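Long-range contacts in tengpin (Thermoanaerobacter tengcongensis, PDB 2VH4), which probably inhibits serine proteases as a member of the serpin family, and is captured here in a loop C-sheet polymer with its reactive-centre loop inserted as in latent serpins: residues P90-S95 against Y225-Y230; V172-E177 against T331-V336; K275-I280 against K321-V326. One frame throughout, in Å; residues are numbered along the deposited sequence.

Interaction 1. Residues P90-S95 against Y225-Y230; sequences PNEEKS and YAKNHY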
ATOM      1  N   PRO A  90      -5.547  -9.963 -12.241  1.00  9.51           N
ATOM      2  CA  PRO A  90      -6.853 -10.610 -12.404  1.00  9.22           C
ATOM      3  C   PRO A  90      -7.934 -10.031 -11.496  1.00  9.15           C
ATOM      4  O   PRO A  90      -7.648  -9.595 -10.378  1.00  9.09           O
ATOM      5  CB  PRO A  90      -6.574 -12.071 -12.036  1.00  6.73           C
ATOM      6  CG  PRO A  90      -5.101 -12.226 -12.184  1.00  8.98           C
ATOM      7  CD  PRO A  90      -4.541 -10.914 -11.744  1.00  9.37           C
ATOM      8  N   ASN A  91      -9.165 -10.041 -11.994  1.00  8.71           N
ATOM      9  CA  ASN A  91     -10.300  -9.444 -11.316  1.00  9.55           C
ATOM     10  C   ASN A  91     -11.577 -10.081 -11.830  1.00 10.18           C
ATOM     11  O   ASN A  91     -11.954  -9.880 -12.981  1.00 10.49           O
ATOM     12  CB  ASN A  91     -10.322  -7.932 -11.570  1.00  9.66           C
ATOM     13  CG  ASN A  91     -11.577  -7.266 -11.045  1.00  7.08           C
ATOM     14  OD1 ASN A  91     -12.058  -7.577  -9.956  1.00  8.05           O
ATOM     15  ND2 ASN A  91     -12.107  -6.333 -11.818  1.00  8.62           N
ATOM     16  N   GLU A  92     -12.228 -10.856 -10.973  1.00 11.68           N
ATOM     17  CA  GLU A  92     -13.426 -11.608 -11.343  1.00 13.45           C
ATOM     18  C   GLU A  92     -14.174 -12.019 -10.083  1.00 13.71           C
ATOM     19  O   GLU A  92     -13.689 -11.814  -8.967  1.00 13.88           O
ATOM     20  CB  GLU A  92     -13.060 -12.848 -12.172  1.00 12.08           C
ATOM     21  CG  GLU A  92     -12.070 -13.783 -11.496  1.00 13.92           C
ATOM     22  CD  GLU A  92     -11.760 -15.022 -12.323  1.00 17.11           C
ATOM     23  OE1 GLU A  92     -12.632 -15.915 -12.439  1.00 22.21           O
ATOM     24  OE2 GLU A  92     -10.629 -15.113 -12.843  1.00 25.39           O
ATOM     25  N   GLU A  93     -15.351 -12.606 -10.267  1.00 14.04           N
ATOM     26  CA  GLU A  93     -16.149 -13.125  -9.162  1.00 15.19           C
ATOM     27  C   GLU A  93     -15.311 -13.980  -8.206  1.00 13.67           C
ATOM     28  O   GLU A  93     -14.524 -14.824  -8.648  1.00 12.81           O
ATOM     29  CB  GLU A  93     -17.325 -13.947  -9.708  1.00 15.89           C
ATOM     30  CG  GLU A  93     -18.525 -14.013  -8.768  1.00 23.11           C
ATOM     31  CD  GLU A  93     -19.126 -12.643  -8.480  1.00 29.69           C
ATOM     32  OE1 GLU A  93     -19.449 -12.367  -7.302  1.00 32.51           O
ATOM     33  OE2 GLU A  93     -19.265 -11.838  -9.429  1.00 32.46           O
ATOM     34  N   LYS A  94     -15.491 -13.745  -6.905  1.00 12.47           N
ATOM     35  CA  LYS A  94     -14.798 -14.484  -5.829  1.00 12.26           C
ATOM     36  C   LYS A  94     -13.313 -14.131  -5.704  1.00 11.67           C
ATOM     37  O   LYS A  94     -12.623 -14.653  -4.833  1.00 10.85           O
ATOM     38  CB  LYS A  94     -14.968 -16.013  -5.973  1.00 12.58           C
ATOM     39  CG  LYS A  94     -16.410 -16.491  -5.976  1.00 13.15           C
ATOM     40  CD  LYS A  94     -16.541 -17.985  -5.720  1.00 12.59           C
ATOM     41  CE  LYS A  94     -18.009 -18.413  -5.856  1.00 19.18           C
ATOM     42  NZ  LYS A  94     -18.402 -19.555  -4.978  1.00 20.45           N
ATOM     43  N   SER A  95     -12.831 -13.251  -6.575  1.00 11.69           N
ATOM     44  CA  SER A  95     -11.416 -12.899  -6.621  1.00 12.40           C
ATOM     45  C   SER A  95     -11.248 -11.487  -7.182  1.00 11.77           C
ATOM     46  O   SER A  95     -10.596 -11.284  -8.208  1.00 12.21           O
ATOM     47  CB  SER A  95     -10.652 -13.936  -7.459  1.00 12.43           C
ATOM     48  OG  SER A  95      -9.370 -13.467  -7.834  1.00 15.63           O
ATOM     49  N   TYR A 225      -6.714 -18.144  -2.390  1.00  4.03           N
ATOM     50  CA  TYR A 225      -8.065 -17.683  -2.644  1.00  4.44           C
ATOM     51  C   TYR A 225      -8.620 -18.400  -3.885  1.00  4.98           C
ATOM     52  O   TYR A 225      -7.852 -18.915  -4.707  1.00  2.61           O
ATOM     53  CB  TYR A 225      -8.081 -16.158  -2.817  1.00  4.72           C
ATOM     54  CG  TYR A 225      -7.698 -15.413  -1.552  1.00  4.98           C
ATOM     55  CD1 TYR A 225      -6.458 -14.789  -1.431  1.00  4.59           C
ATOM     56  CD2 TYR A 225      -8.570 -15.349  -0.469  1.00  6.04           C
ATOM     57  CE1 TYR A 225      -6.102 -14.114  -0.270  1.00  2.67           C
ATOM     58  CE2 TYR A 225      -8.220 -14.673   0.698  1.00  6.83           C
ATOM     59  CZ  TYR A 225      -6.987 -14.066   0.791  1.00  4.22           C
ATOM     60  OH  TYR A 225      -6.646 -13.410   1.948  1.00  4.06           O
ATOM     61  N   ALA A 226      -9.950 -18.435  -4.009  1.00  5.72           N
ATOM     62  CA  ALA A 226     -10.618 -19.042  -5.169  1.00  7.19           C
ATOM     63  C   ALA A 226     -10.108 -18.463  -6.491  1.00  8.19           C
ATOM     64  O   ALA A 226      -9.636 -17.327  -6.531  1.00  6.98           O
ATOM     65  CB  ALA A 226     -12.139 -18.877  -5.063  1.00  6.90           C
ATOM     66  N   LYS A 227     -10.206 -19.260  -7.558  1.00 11.02           N
ATOM     67  CA  LYS A 227      -9.696 -18.916  -8.907  1.00 13.31           C
ATOM     68  C   LYS A 227      -8.155 -18.891  -9.006  1.00 13.97           C
ATOM     69  O   LYS A 227      -7.600 -18.810 -10.105  1.00 14.74           O
ATOM     70  CB  LYS A 227     -10.312 -17.607  -9.450  1.00 13.90           C
ATOM     71  CG  LYS A 227     -11.835 -17.463  -9.262  1.00 14.23           C
ATOM     72  CD  LYS A 227     -12.620 -18.425 -10.145  1.00 16.24           C
ATOM     73  CE  LYS A 227     -14.121 -18.305  -9.910  1.00 20.77           C
ATOM     74  NZ  LYS A 227     -14.716 -17.077 -10.523  1.00 22.05           N
ATOM     75  N   ASN A 228      -7.483 -18.974  -7.858  1.00 13.86           N
ATOM     76  CA  ASN A 228      -6.012 -19.069  -7.769  1.00 14.17           C
ATOM     77  C   ASN A 228      -5.172 -17.931  -8.343  1.00 12.58           C
ATOM     78  O   ASN A 228      -4.094 -18.164  -8.894  1.00 14.45           O
ATOM     79  CB  ASN A 228      -5.503 -20.419  -8.292  1.00 14.86           C
ATOM     80  CG  ASN A 228      -5.076 -21.338  -7.172  1.00 19.87           C
ATOM     81  OD1 ASN A 228      -5.735 -22.346  -6.892  1.00 23.96           O
ATOM     82  ND2 ASN A 228      -3.984 -20.978  -6.496  1.00 17.55           N
ATOM     83  N   HIS A 229      -5.654 -16.704  -8.200  1.00 10.23           N
ATOM     84  CA  HIS A 229      -4.884 -15.545  -8.616  1.00  7.95           C
ATOM     85  C   HIS A 229      -4.177 -14.934  -7.419  1.00  7.85           C
ATOM     86  O   HIS A 229      -3.094 -14.359  -7.548  1.00  7.57           O
ATOM     87  CB  HIS A 229      -5.785 -14.507  -9.264  1.00  6.67           C
ATOM     88  CG  HIS A 229      -6.569 -15.029 -10.423  1.00  8.62           C
ATOM     89  ND1 HIS A 229      -5.973 -15.473 -11.585  1.00 11.09           N
ATOM     90  CD2 HIS A 229      -7.903 -15.159 -10.610  1.00  9.23           C
ATOM     91  CE1 HIS A 229      -6.907 -15.865 -12.431  1.00 12.19           C
ATOM     92  NE2 HIS A 229      -8.087 -15.680 -11.866  1.00 13.01           N
ATOM     93  N   TYR A 230      -4.801 -15.060  -6.252  1.00  6.85           N
ATOM     94  CA  TYR A 230      -4.256 -14.469  -5.051  1.00  7.73           C
ATOM     95  C   TYR A 230      -4.166 -15.482  -3.928  1.00  7.40           C
ATOM     96  O   TYR A 230      -4.945 -16.429  -3.866  1.00  6.72           O
ATOM     97  CB  TYR A 230      -5.069 -13.243  -4.629  1.00  7.65           C
ATOM     98  CG  TYR A 230      -5.193 -12.218  -5.731  1.00 10.99           C
ATOM     99  CD1 TYR A 230      -6.328 -12.176  -6.550  1.00 13.03           C
ATOM    100  CD2 TYR A 230      -4.173 -11.303  -5.976  1.00  9.56           C
ATOM    101  CE1 TYR A 230      -6.441 -11.244  -7.573  1.00  9.34           C
ATOM    102  CE2 TYR A 230      -4.284 -10.364  -6.999  1.00  9.44           C
ATOM    103  CZ  TYR A 230      -5.414 -10.346  -7.794  1.00  9.21           C
ATOM    104  OH  TYR A 230      -5.523  -9.421  -8.806  1.00  9.07           O
TER
HETATM  105  O   HOH W   1      -7.674 -15.753  -6.349  1.00 11.38           O
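The imidazole of H229 lies between two groups, with P90 over one face and the carbonyl oxygen of K227 over the other. P90 CB stands 3.5 Å from the centroid of the H229 ring, a CH-pi contact suited to a rigid proline, whose ring offers C-H bonds to the flat surface. At the imidazole rim, H229 NE2 donates to E92 OE2 at 2.8 Å. Carboxylate and imidazole planes are 42° apart, and the nitrogen comes from above the carboxylate plane. E92 reaches this point because CG sits between its backbone N and carbonyl carbon (chi1 56°), with the chain extended beyond.

The other oxygen, E92 OE1, forms a salt bridge 3.1 Å from K227 NZ, met on its anti side. A second bond, K227 NZ to E93 O at 2.9 Å, ties the ammonium to the central carbonyl of the type II turn E92-S95, tilted 34° from that carbonyl's plane. The two donors to E92 hold its carboxylate against turning, and the nearby negative charge probably polarises the imidazole. Y230 OH meets P90 O in the carbonyl plane, on a lone pair, at 2.6 Å, while a water links S95 OG, A226 O and H229 N.

The contact joins the loop between helix 75-88 and strand 95-106 to the hairpin turn between strands 218-224 and 230-237, and backbone bonds from K94 and A226 tie both loops to E177, where strand 164-177 ends.

Interaction 2. Residues V172-E177 against T331-V336; sequences VAFDAE and TKAGAV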
ATOM      1  N   VAL A 172      -7.407   1.086  -3.681  1.00  8.09           N
ATOM      2  CA  VAL A 172      -7.334  -0.332  -3.974  1.00  7.37           C
ATOM      3  C   VAL A 172      -8.438  -1.047  -3.187  1.00  8.68           C
ATOM      4  O   VAL A 172      -8.702  -0.724  -2.017  1.00  9.36           O
ATOM      5  CB  VAL A 172      -5.940  -0.908  -3.602  1.00  7.37           C
ATOM      6  CG1 VAL A 172      -5.959  -2.426  -3.545  1.00  3.83           C
ATOM      7  CG2 VAL A 172      -4.881  -0.427  -4.585  1.00  8.67           C
ATOM      8  N   ALA A 173      -9.087  -2.009  -3.832  1.00  7.83           N
ATOM      9  CA  ALA A 173     -10.123  -2.801  -3.182  1.00  8.03           C
ATOM     10  C   ALA A 173      -9.938  -4.270  -3.527  1.00  8.39           C
ATOM     11  O   ALA A 173      -9.833  -4.638  -4.707  1.00  8.39           O
ATOM     12  CB  ALA A 173     -11.509  -2.314  -3.594  1.00  7.15           C
ATOM     13  N   PHE A 174      -9.878  -5.095  -2.486  1.00  8.47           N
ATOM     14  CA  PHE A 174      -9.674  -6.533  -2.621  1.00  9.20           C
ATOM     15  C   PHE A 174     -10.832  -7.264  -1.946  1.00  9.68           C
ATOM     16  O   PHE A 174     -11.111  -7.029  -0.771  1.00 10.61           O
ATOM     17  CB  PHE A 174      -8.327  -6.932  -1.998  1.00  9.71           C
ATOM     18  CG  PHE A 174      -8.021  -8.408  -2.075  1.00  9.82           C
ATOM     19  CD1 PHE A 174      -7.502  -8.967  -3.241  1.00 10.63           C
ATOM     20  CD2 PHE A 174      -8.240  -9.234  -0.978  1.00  8.42           C
ATOM     21  CE1 PHE A 174      -7.222 -10.333  -3.316  1.00  9.15           C
ATOM     22  CE2 PHE A 174      -7.961 -10.602  -1.042  1.00  9.74           C
ATOM     23  CZ  PHE A 174      -7.447 -11.148  -2.216  1.00  8.29           C
ATOM     24  N   ASP A 175     -11.507  -8.133  -2.696  1.00 10.13           N
ATOM     25  CA  ASP A 175     -12.630  -8.930  -2.186  1.00  9.78           C
ATOM     26  C   ASP A 175     -12.551 -10.333  -2.792  1.00 10.17           C
ATOM     27  O   ASP A 175     -12.859 -10.529  -3.971  1.00 10.75           O
ATOM     28  CB  ASP A 175     -13.965  -8.257  -2.537  1.00  9.24           C
ATOM     29  CG  ASP A 175     -15.176  -8.906  -1.856  1.00 10.90           C
ATOM     30  OD1 ASP A 175     -15.070 -10.018  -1.293  1.00 10.35           O
ATOM     31  OD2 ASP A 175     -16.264  -8.293  -1.898  1.00 14.04           O
ATOM     32  N   ALA A 176     -12.121 -11.301  -1.987  1.00  9.06           N
ATOM     33  CA  ALA A 176     -11.950 -12.667  -2.461  1.00  9.20           C
ATOM     34  C   ALA A 176     -12.395 -13.722  -1.452  1.00  9.60           C
ATOM     35  O   ALA A 176     -12.340 -13.511  -0.231  1.00  9.47           O
ATOM     36  CB  ALA A 176     -10.500 -12.910  -2.879  1.00  9.55           C
ATOM     37  N   GLU A 177     -12.838 -14.858  -1.982  1.00  9.20           N
ATOM     38  CA  GLU A 177     -13.198 -16.012  -1.171  1.00  9.41           C
ATOM     39  C   GLU A 177     -12.025 -16.968  -1.078  1.00  8.39           C
ATOM     40  O   GLU A 177     -11.229 -17.082  -2.020  1.00  8.53           O
ATOM     41  CB  GLU A 177     -14.388 -16.750  -1.785  1.00  9.50           C
ATOM     42  CG  GLU A 177     -15.711 -16.000  -1.702  1.00 13.69           C
ATOM     43  CD  GLU A 177     -16.916 -16.857  -2.087  1.00 12.31           C
ATOM     44  OE1 GLU A 177     -16.767 -18.094  -2.232  1.00 15.99           O
ATOM     45  OE2 GLU A 177     -18.016 -16.284  -2.243  1.00 13.64           O
ATOM     46  N   THR A 331     -11.426 -12.752   2.490  1.00  9.12           N
ATOM     47  CA  THR A 331     -10.751 -11.537   2.914  1.00  8.58           C
ATOM     48  C   THR A 331     -11.242 -10.342   2.119  1.00  9.48           C
ATOM     49  O   THR A 331     -11.325 -10.380   0.887  1.00  9.74           O
ATOM     50  CB  THR A 331      -9.217 -11.664   2.764  1.00  8.05           C
ATOM     51  OG1 THR A 331      -8.763 -12.823   3.466  1.00 10.23           O
ATOM     52  CG2 THR A 331      -8.501 -10.448   3.330  1.00  7.92           C
ATOM     53  N   LYS A 332     -11.585  -9.289   2.849  1.00 11.13           N
ATOM     54  CA  LYS A 332     -11.847  -7.982   2.272  1.00 12.78           C
ATOM     55  C   LYS A 332     -10.696  -7.077   2.695  1.00 11.34           C
ATOM     56  O   LYS A 332     -10.310  -7.071   3.861  1.00 10.94           O
ATOM     57  CB  LYS A 332     -13.172  -7.417   2.793  1.00 13.21           C
ATOM     58  CG  LYS A 332     -14.424  -8.085   2.240  1.00 16.59           C
ATOM     59  CD  LYS A 332     -15.660  -7.672   3.050  1.00 15.61           C
ATOM     60  CE  LYS A 332     -16.941  -7.673   2.196  1.00 24.30           C
ATOM     61  NZ  LYS A 332     -17.333  -9.021   1.669  1.00 22.59           N
ATOM     62  N   ALA A 333     -10.141  -6.325   1.751  1.00 10.05           N
ATOM     63  CA  ALA A 333      -9.047  -5.414   2.063  1.00  9.24           C
ATOM     64  C   ALA A 333      -9.084  -4.170   1.189  1.00  8.80           C
ATOM     65  O   ALA A 333      -9.294  -4.244  -0.022  1.00  8.02           O
ATOM     66  CB  ALA A 333      -7.696  -6.119   1.947  1.00  8.78           C
ATOM     67  N   GLY A 334      -8.881  -3.024   1.825  1.00  8.60           N
ATOM     68  CA  GLY A 334      -8.931  -1.752   1.129  1.00  9.29           C
ATOM     69  C   GLY A 334      -7.767  -0.871   1.509  1.00  9.30           C
ATOM     70  O   GLY A 334      -7.247  -0.963   2.627  1.00 10.08           O
ATOM     71  N   ALA A 335      -7.357  -0.021   0.573  1.00  8.65           N
ATOM     72  CA  ALA A 335      -6.274   0.922   0.818  1.00  9.78           C
ATOM     73  C   ALA A 335      -6.462   2.229   0.061  1.00 10.29           C
ATOM     74  O   ALA A 335      -6.939   2.250  -1.082  1.00 10.19           O
ATOM     75  CB  ALA A 335      -4.936   0.306   0.474  1.00  8.66           C
ATOM     76  N   VAL A 336      -6.097   3.321   0.721  1.00 10.21           N
ATOM     77  CA  VAL A 336      -6.038   4.617   0.077  1.00 11.27           C
ATOM     78  C   VAL A 336      -4.688   5.248   0.391  1.00 11.47           C
ATOM     79  O   VAL A 336      -4.245   5.241   1.545  1.00 12.39           O
ATOM     80  CB  VAL A 336      -7.172   5.567   0.540  1.00 11.10           C
ATOM     81  CG1 VAL A 336      -7.216   6.807  -0.345  1.00 10.62           C
ATOM     82  CG2 VAL A 336      -8.519   4.871   0.513  1.00 11.95           C
TER
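T331 pairs with A176 through two backbone bonds, of which A176 N to T331 O, 3.1 Å long, is nearly straight at 172°. T331 CB packs 4.1 Å from F174 CE2, on the buried face, and T331 OG1 is bonded to the hydroxyl of Y225, a polar partner that lets a threonine sit here.

K332 turns to the other face, alongside D175, whose CG lies anti to N (chi1 -171°), bringing the carboxylate beside the lysine. K332 NZ and D175 OD2 are 3.8 Å apart, a long salt bridge suited to this more open surface. With an alanine in place of D175, the K332 ammonium would probably lose this opposite charge and swing more freely.

A333 faces F174 in the next hydrogen-bonded pair, F174 N to A333 O at 2.7 Å and A333 N to F174 O at 2.8 Å. The run of small residues marks the hinge of a serpin reactive-centre loop, here inserted into beta-sheet A as a strand antiparallel (178°) to 172-177. A methyl at A333 leaves room for the F174 ring, which also meets Y225 and Y230 edge-to-face.

G334 lies opposite A173 in a non-hydrogen-bonded pair, and G334 CA approaches V172 O to 3.3 Å in a CA-H...O contact. A335 closes the ladder, exchanging two backbone bonds with V172; A335 CB lies 4.4 Å from V172 CB, and F373 of strand 371-377 packs against both side chains.

Interaction 3. Residues K275-I280 against K321-V326; sequences KYEYTI and KTFISV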
ATOM      1  N   LYS A 275     -10.361  -8.023  12.066  1.00  8.00           N
ATOM      2  CA  LYS A 275     -10.970  -6.941  11.319  1.00  8.60           C
ATOM      3  C   LYS A 275     -10.572  -5.621  11.962  1.00  8.86           C
ATOM      4  O   LYS A 275     -10.878  -5.385  13.132  1.00  8.34           O
ATOM      5  CB  LYS A 275     -12.497  -7.088  11.303  1.00  8.00           C
ATOM      6  CG  LYS A 275     -13.222  -5.914  10.675  1.00  7.26           C
ATOM      7  CD  LYS A 275     -14.727  -6.127  10.653  1.00  9.02           C
ATOM      8  CE  LYS A 275     -15.447  -4.895  10.147  1.00  7.60           C
ATOM      9  NZ  LYS A 275     -15.563  -3.860  11.220  1.00 11.60           N
ATOM     10  N   TYR A 276      -9.897  -4.763  11.200  1.00  8.75           N
ATOM     11  CA  TYR A 276      -9.511  -3.451  11.712  1.00 10.31           C
ATOM     12  C   TYR A 276      -9.253  -2.411  10.624  1.00 10.63           C
ATOM     13  O   TYR A 276      -9.132  -2.741   9.444  1.00 11.03           O
ATOM     14  CB  TYR A 276      -8.286  -3.560  12.646  1.00  9.75           C
ATOM     15  CG  TYR A 276      -7.047  -4.158  12.004  1.00  9.91           C
ATOM     16  CD1 TYR A 276      -6.136  -3.353  11.309  1.00  6.74           C
ATOM     17  CD2 TYR A 276      -6.784  -5.528  12.096  1.00  8.77           C
ATOM     18  CE1 TYR A 276      -5.008  -3.890  10.722  1.00  3.88           C
ATOM     19  CE2 TYR A 276      -5.659  -6.074  11.511  1.00  7.14           C
ATOM     20  CZ  TYR A 276      -4.772  -5.250  10.828  1.00  8.27           C
ATOM     21  OH  TYR A 276      -3.650  -5.794  10.250  1.00  9.76           O
ATOM     22  N   GLU A 277      -9.184  -1.152  11.054  1.00 10.98           N
ATOM     23  CA  GLU A 277      -8.728  -0.040  10.227  1.00 11.49           C
ATOM     24  C   GLU A 277      -7.386   0.442  10.756  1.00 10.16           C
ATOM     25  O   GLU A 277      -7.081   0.275  11.942  1.00  9.49           O
ATOM     26  CB  GLU A 277      -9.726   1.110  10.268  1.00 12.10           C
ATOM     27  CG  GLU A 277     -11.095   0.769   9.713  1.00 17.67           C
ATOM     28  CD  GLU A 277     -12.127   1.825  10.032  1.00 21.06           C
ATOM     29  OE1 GLU A 277     -11.917   2.583  11.005  1.00 25.60           O
ATOM     30  OE2 GLU A 277     -13.149   1.895   9.313  1.00 21.61           O
ATOM     31  N   TYR A 278      -6.598   1.047   9.870  1.00  9.43           N
ATOM     32  CA  TYR A 278      -5.255   1.518  10.191  1.00  8.15           C
ATOM     33  C   TYR A 278      -4.949   2.785   9.411  1.00  7.54           C
ATOM     34  O   TYR A 278      -5.317   2.913   8.240  1.00  5.29           O
ATOM     35  CB  TYR A 278      -4.242   0.428   9.857  1.00  8.81           C
ATOM     36  CG  TYR A 278      -2.793   0.737  10.154  1.00 11.07           C
ATOM     37  CD1 TYR A 278      -2.309   0.745  11.465  1.00 14.01           C
ATOM     38  CD2 TYR A 278      -1.891   0.973   9.121  1.00 11.96           C
ATOM     39  CE1 TYR A 278      -0.966   1.004  11.735  1.00  8.90           C
ATOM     40  CE2 TYR A 278      -0.544   1.234   9.385  1.00 10.33           C
ATOM     41  CZ  TYR A 278      -0.095   1.247  10.690  1.00  9.84           C
ATOM     42  OH  TYR A 278       1.231   1.500  10.952  1.00 14.07           O
ATOM     43  N   THR A 279      -4.282   3.724  10.074  1.00  8.14           N
ATOM     44  CA  THR A 279      -3.837   4.962   9.442  1.00  8.16           C
ATOM     45  C   THR A 279      -2.358   5.168   9.735  1.00  8.16           C
ATOM     46  O   THR A 279      -1.922   5.037  10.880  1.00  8.75           O
ATOM     47  CB  THR A 279      -4.650   6.183   9.940  1.00  7.86           C
ATOM     48  OG1 THR A 279      -6.049   5.951   9.729  1.00 11.09           O
ATOM     49  CG2 THR A 279      -4.262   7.436   9.191  1.00  8.42           C
ATOM     50  N   ILE A 280      -1.585   5.468   8.695  1.00  8.79           N
ATOM     51  CA  ILE A 280      -0.187   5.855   8.877  1.00  9.72           C
ATOM     52  C   ILE A 280       0.182   7.081   8.022  1.00 10.03           C
ATOM     53  O   ILE A 280      -0.097   7.118   6.822  1.00 10.33           O
ATOM     54  CB  ILE A 280       0.795   4.659   8.641  1.00  9.66           C
ATOM     55  CG1 ILE A 280       2.241   5.057   8.982  1.00 10.02           C
ATOM     56  CG2 ILE A 280       0.674   4.109   7.220  1.00  7.82           C
ATOM     57  CD1 ILE A 280       3.260   3.916   8.892  1.00  9.41           C
ATOM     58  N   LYS A 321      -4.320   4.978   4.473  1.00  8.63           N
ATOM     59  CA  LYS A 321      -5.368   4.366   5.269  1.00  9.57           C
ATOM     60  C   LYS A 321      -5.743   3.016   4.684  1.00  9.57           C
ATOM     61  O   LYS A 321      -5.908   2.877   3.472  1.00 10.30           O
ATOM     62  CB  LYS A 321      -6.604   5.266   5.341  1.00  9.10           C
ATOM     63  CG  LYS A 321      -6.436   6.518   6.186  1.00 11.69           C
ATOM     64  CD  LYS A 321      -7.751   7.266   6.363  1.00 12.00           C
ATOM     65  CE  LYS A 321      -8.628   6.613   7.429  1.00 17.26           C
ATOM     66  NZ  LYS A 321     -10.032   7.116   7.415  1.00 20.93           N
ATOM     67  N   THR A 322      -5.878   2.021   5.553  1.00  9.15           N
ATOM     68  CA  THR A 322      -6.169   0.663   5.129  1.00  8.22           C
ATOM     69  C   THR A 322      -7.263   0.040   6.002  1.00  8.28           C
ATOM     70  O   THR A 322      -7.565   0.539   7.087  1.00  7.07           O
ATOM     71  CB  THR A 322      -4.914  -0.221   5.189  1.00  7.54           C
ATOM     72  OG1 THR A 322      -4.413  -0.235   6.528  1.00  5.52           O
ATOM     73  CG2 THR A 322      -3.820   0.297   4.247  1.00  9.90           C
ATOM     74  N   PHE A 323      -7.841  -1.053   5.505  1.00  7.98           N
ATOM     75  CA  PHE A 323      -8.891  -1.812   6.192  1.00  8.46           C
ATOM     76  C   PHE A 323      -8.753  -3.257   5.759  1.00  7.67           C
ATOM     77  O   PHE A 323      -8.473  -3.522   4.593  1.00  8.89           O
ATOM     78  CB  PHE A 323     -10.291  -1.284   5.810  1.00  8.09           C
ATOM     79  CG  PHE A 323     -11.421  -2.224   6.151  1.00  8.99           C
ATOM     80  CD1 PHE A 323     -11.979  -2.236   7.430  1.00  8.99           C
ATOM     81  CD2 PHE A 323     -11.929  -3.105   5.191  1.00 10.22           C
ATOM     82  CE1 PHE A 323     -13.023  -3.113   7.748  1.00  6.22           C
ATOM     83  CE2 PHE A 323     -12.984  -3.981   5.495  1.00  3.99           C
ATOM     84  CZ  PHE A 323     -13.530  -3.982   6.772  1.00  7.21           C
ATOM     85  N   ILE A 324      -8.941  -4.189   6.687  1.00  7.21           N
ATOM     86  CA  ILE A 324      -8.953  -5.616   6.343  1.00  5.39           C
ATOM     87  C   ILE A 324      -9.931  -6.397   7.217  1.00  4.20           C
ATOM     88  O   ILE A 324     -10.129  -6.061   8.381  1.00  4.52           O
ATOM     89  CB  ILE A 324      -7.530  -6.235   6.394  1.00  5.26           C
ATOM     90  CG1 ILE A 324      -7.526  -7.654   5.807  1.00  4.14           C
ATOM     91  CG2 ILE A 324      -6.941  -6.171   7.832  1.00  6.42           C
ATOM     92  CD1 ILE A 324      -6.142  -8.183   5.452  1.00  3.49           C
ATOM     93  N   SER A 325     -10.555  -7.419   6.640  1.00  3.97           N
ATOM     94  CA  SER A 325     -11.361  -8.371   7.404  1.00  3.48           C
ATOM     95  C   SER A 325     -11.067  -9.785   6.937  1.00  4.67           C
ATOM     96  O   SER A 325     -11.406 -10.161   5.815  1.00  5.43           O
ATOM     97  CB  SER A 325     -12.854  -8.076   7.267  1.00  3.61           C
ATOM     98  OG  SER A 325     -13.612  -8.853   8.181  1.00  3.15           O
ATOM     99  N   VAL A 326     -10.413 -10.558   7.797  1.00  4.46           N
ATOM    100  CA  VAL A 326     -10.140 -11.959   7.513  1.00  5.38           C
ATOM    101  C   VAL A 326     -11.088 -12.815   8.351  1.00  6.01           C
ATOM    102  O   VAL A 326     -11.031 -12.796   9.582  1.00  6.08           O
ATOM    103  CB  VAL A 326      -8.652 -12.334   7.788  1.00  5.58           C
ATOM    104  CG1 VAL A 326      -8.444 -13.836   7.681  1.00  4.52           C
ATOM    105  CG2 VAL A 326      -7.720 -11.597   6.819  1.00  7.36           C
TER
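Y276 and I324 meet through matching torsions: Y276 CG (chi1 59°) and I324 CG2 each lie between their own backbone N and carbonyl carbon, which sets the tyrosine ring beside the isoleucine with that methyl over its face. I324 CG2 is 4.0 Å from the Y276 ring centroid, a CH-pi contact. The two strands are antiparallel neighbours in beta-sheet A of the serpin fold, and this is their buried face, where L40 and F361 also pack on both residues and Y276 OH is bonded to S39 O.

Y278 and T322 continue the face: T322 OG1 sits 3.4 Å from Y278 CB and spends its hydrogen bond on L40 O, so a buried threonine is satisfied.

On the opposite face F323 is met at its edge by two flexible chains whose methylenes suit an aromatic rim. E277 CG lies 3.9 Å from F323 CD1, and K275 CE 3.8 Å from F323 CE1, while their charged ends continue to the surface. Next to them T279 and K321 run side by side, and K321 NZ is bonded to K155 O.

Four backbone bonds join the Y276-I324 and Y278-T322 pairs; beyond the first, K275 CA points its hydrogen at I324 O from 3.2 Å.

Across beta-sheet A the strands follow the order 127-131, 95-106, 164-177, 330-342, 314-326, 263-281. Interaction 2 joins the third to the fourth and interaction 3 the fifth to the sixth, their centres about 10 Å apart; strands 330-342 and 314-326, consecutive in the chain, bond directly between them. Interaction 1, where the loop leading into strand 95-106 meets a hairpin turn, lies about 12 Å from interaction 2 and about 21 Å from interaction 3, centre to centre. Along the chain interactions 1 and 2 alternate their segments, whereas interaction 3 falls between the two halves of interaction 2. The inserted reactive-centre strand is therefore held from both sides, consistent with the latent conformation.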